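Local coordinates for UDP-N-acetylglucosamine--peptide N-acetylglucosaminyltransferase stabilizing protein GtfB (Streptococcus gordonii, PDB 5E9T) that binds the serine-rich adhesin GspB and, in a heterotetramer with GtfA, helps attach its first N-acetylglucosamine, at residues Leu310-Ala315 with Lys331-Tyr336. Numbering follows the deposited sequence.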
loop_
_atom_site.group_PDB
_atom_site.type_symbol
_atom_site.label_atom_id
_atom_site.label_comp_id
_atom_site.label_asym_id
_atom_site.label_seq_id
_atom_site.Cartn_x
_atom_site.Cartn_y
_atom_site.Cartn_z
ATOM N N LEU B 310 46.691 -28.615 -21.256
ATOM C CA LEU B 310 45.784 -27.601 -21.770
ATOM C C LEU B 310 45.577 -26.503 -20.731
ATOM O O LEU B 310 45.252 -26.790 -19.575
ATOM C CB LEU B 310 44.451 -28.253 -22.143
ATOM C CG LEU B 310 43.594 -27.703 -23.281
ATOM C CD1 LEU B 310 44.337 -27.781 -24.605
ATOM C CD2 LEU B 310 42.284 -28.473 -23.349
ATOM N N VAL B 311 45.788 -25.249 -21.141
ATOM C CA VAL B 311 45.489 -24.112 -20.275
ATOM C C VAL B 311 43.981 -23.952 -20.167
ATOM O O VAL B 311 43.256 -24.102 -21.156
ATOM C CB VAL B 311 46.140 -22.830 -20.823
ATOM C CG1 VAL B 311 45.864 -21.650 -19.896
ATOM C CG2 VAL B 311 47.634 -23.030 -21.022
ATOM N N PHE B 312 43.493 -23.665 -18.957
ATOM C CA PHE B 312 42.062 -23.504 -18.698
ATOM C C PHE B 312 41.818 -22.105 -18.151
ATOM O O PHE B 312 42.247 -21.787 -17.036
ATOM C CB PHE B 312 41.540 -24.565 -17.725
ATOM C CG PHE B 312 41.378 -25.933 -18.337
ATOM C CD1 PHE B 312 40.270 -26.712 -18.064
ATOM C CD2 PHE B 312 42.333 -26.442 -19.182
ATOM C CE1 PHE B 312 40.134 -27.972 -18.636
ATOM C CE2 PHE B 312 42.195 -27.691 -19.746
ATOM C CZ PHE B 312 41.096 -28.453 -19.474
ATOM N N ARG B 313 41.123 -21.278 -18.927
ATOM C CA ARG B 313 40.766 -19.932 -18.503
ATOM C C ARG B 313 39.257 -19.845 -18.345
ATOM O O ARG B 313 38.513 -20.082 -19.303
ATOM C CB ARG B 313 41.271 -18.883 -19.489
ATOM C CG ARG B 313 42.684 -19.138 -19.935
ATOM C CD ARG B 313 43.439 -17.852 -20.144
ATOM N NE ARG B 313 44.851 -18.127 -20.349
ATOM C CZ ARG B 313 45.420 -18.205 -21.543
ATOM N NH1 ARG B 313 44.693 -18.020 -22.636
ATOM N NH2 ARG B 313 46.715 -18.465 -21.644
ATOM N N ILE B 314 38.814 -19.512 -17.140
ATOM C CA ILE B 314 37.401 -19.368 -16.832
ATOM C C ILE B 314 37.168 -17.956 -16.329
ATOM O O ILE B 314 37.934 -17.442 -15.506
ATOM C CB ILE B 314 36.940 -20.410 -15.800
ATOM C CG1 ILE B 314 37.234 -21.797 -16.338
ATOM C CG2 ILE B 314 35.470 -20.231 -15.447
ATOM C CD1 ILE B 314 36.386 -22.840 -15.758
ATOM N N ALA B 315 36.111 -17.329 -16.828
ATOM C CA ALA B 315 35.856 -15.936 -16.531
ATOM C C ALA B 315 34.395 -15.721 -16.180
ATOM O O ALA B 315 33.512 -16.513 -16.526
ATOM C CB ALA B 315 36.260 -15.029 -17.699
ATOM N N LYS B 331 48.225 -25.232 -11.001
ATOM C CA LYS B 331 48.865 -24.289 -11.908
ATOM C C LYS B 331 48.368 -24.459 -13.338
ATOM O O LYS B 331 48.752 -23.684 -14.218
ATOM C CB LYS B 331 50.386 -24.448 -11.852
ATOM C CG LYS B 331 50.940 -25.635 -12.625
ATOM C CD LYS B 331 52.463 -25.644 -12.564
ATOM C CE LYS B 331 53.063 -26.732 -13.442
ATOM N NZ LYS B 331 52.879 -26.442 -14.891
ATOM N N ASN B 332 47.533 -25.473 -13.565
ATOM C CA ASN B 332 46.984 -25.812 -14.868
ATOM C C ASN B 332 45.834 -24.895 -15.259
ATOM O O ASN B 332 45.495 -24.808 -16.442
ATOM C CB ASN B 332 46.562 -27.287 -14.814
ATOM C CG ASN B 332 45.771 -27.753 -16.020
ATOM O OD1 ASN B 332 45.100 -28.777 -15.947
ATOM N ND2 ASN B 332 45.853 -27.030 -17.129
ATOM N N VAL B 333 45.250 -24.201 -14.298
ATOM C CA VAL B 333 44.081 -23.364 -14.518
ATOM C C VAL B 333 44.479 -21.903 -14.336
ATOM O O VAL B 333 45.331 -21.574 -13.505
ATOM C CB VAL B 333 42.943 -23.784 -13.561
ATOM C CG1 VAL B 333 41.935 -22.684 -13.389
ATOM C CG2 VAL B 333 42.277 -25.068 -14.072
ATOM N N VAL B 334 43.890 -21.028 -15.155
ATOM C CA VAL B 334 43.950 -19.577 -14.973
ATOM C C VAL B 334 42.519 -19.053 -14.897
ATOM O O VAL B 334 41.699 -19.353 -15.772
ATOM C CB VAL B 334 44.709 -18.872 -16.115
ATOM C CG1 VAL B 334 45.059 -17.428 -15.725
ATOM C CG2 VAL B 334 45.950 -19.649 -16.523
ATOM N N LEU B 335 42.221 -18.253 -13.870
ATOM C CA LEU B 335 40.861 -17.779 -13.623
ATOM C C LEU B 335 40.776 -16.258 -13.610
ATOM O O LEU B 335 41.589 -15.581 -12.970
ATOM C CB LEU B 335 40.304 -18.345 -12.310
ATOM C CG LEU B 335 40.204 -19.862 -12.339
ATOM C CD1 LEU B 335 39.478 -20.412 -11.114
ATOM C CD2 LEU B 335 39.514 -20.293 -13.630
ATOM N N TYR B 336 39.765 -15.738 -14.304
ATOM C CA TYR B 336 39.532 -14.308 -14.451
ATOM C C TYR B 336 38.192 -13.978 -13.806
ATOM O O TYR B 336 37.155 -14.475 -14.247
ATOM C CB TYR B 336 39.535 -13.912 -15.931
ATOM C CG TYR B 336 40.863 -14.110 -16.640
ATOM C CD1 TYR B 336 41.341 -15.385 -16.934
ATOM C CD2 TYR B 336 41.624 -13.020 -17.039
ATOM C CE1 TYR B 336 42.552 -15.564 -17.584
ATOM C CE2 TYR B 336 42.829 -13.188 -17.693
ATOM C CZ TYR B 336 43.292 -14.460 -17.962
ATOM O OH TYR B 336 44.495 -14.618 -18.616
#
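Phe312 to Ala315 pair in parallel with Val333 to Tyr336 as neighbouring strands of a parallel sheet, bracketing helix 322-325 in a beta-alpha-beta crossover. The axes of the two short strands are inclined by 17°. Backbone bonds zigzag between the strands: Phe312 O accepts from Val334 N, Val334 O takes Ile314 N, and Ile314 O receives Tyr336 N at 2.8 Å. Ahead of them Phe312 N reaches Asn332 O only weakly. Just before the strands, the Asn332 side chain adds a bond of its own: with CG anti to the backbone N (chi1 171°), ND2 donates to Leu310 O, which lies in the plane of the amide. On the side of Phe312, Ile314, Val333 and Leu335 the contacts are apolar, with Leu335 CD2 against Ile314 CB and Val333 CG2 touching Phe312 CB at 3.8 Å. On the other, Arg313 and Tyr336 run side by side, Arg313 CD against Tyr336 CE1 and the guanidinium nearly perpendicular to the ring. At the strand start Val311 CG1 meets Val334 CG2. Asn447 of the neighbouring Gtf1 subunit touches Val334 and Tyr336. Helix 300-306 packs on Phe312, Ile314 and Val333, helix 341-350 touches Arg313 and Tyr336, and strand 287-291 pairs in parallel with the other edge of 311-315.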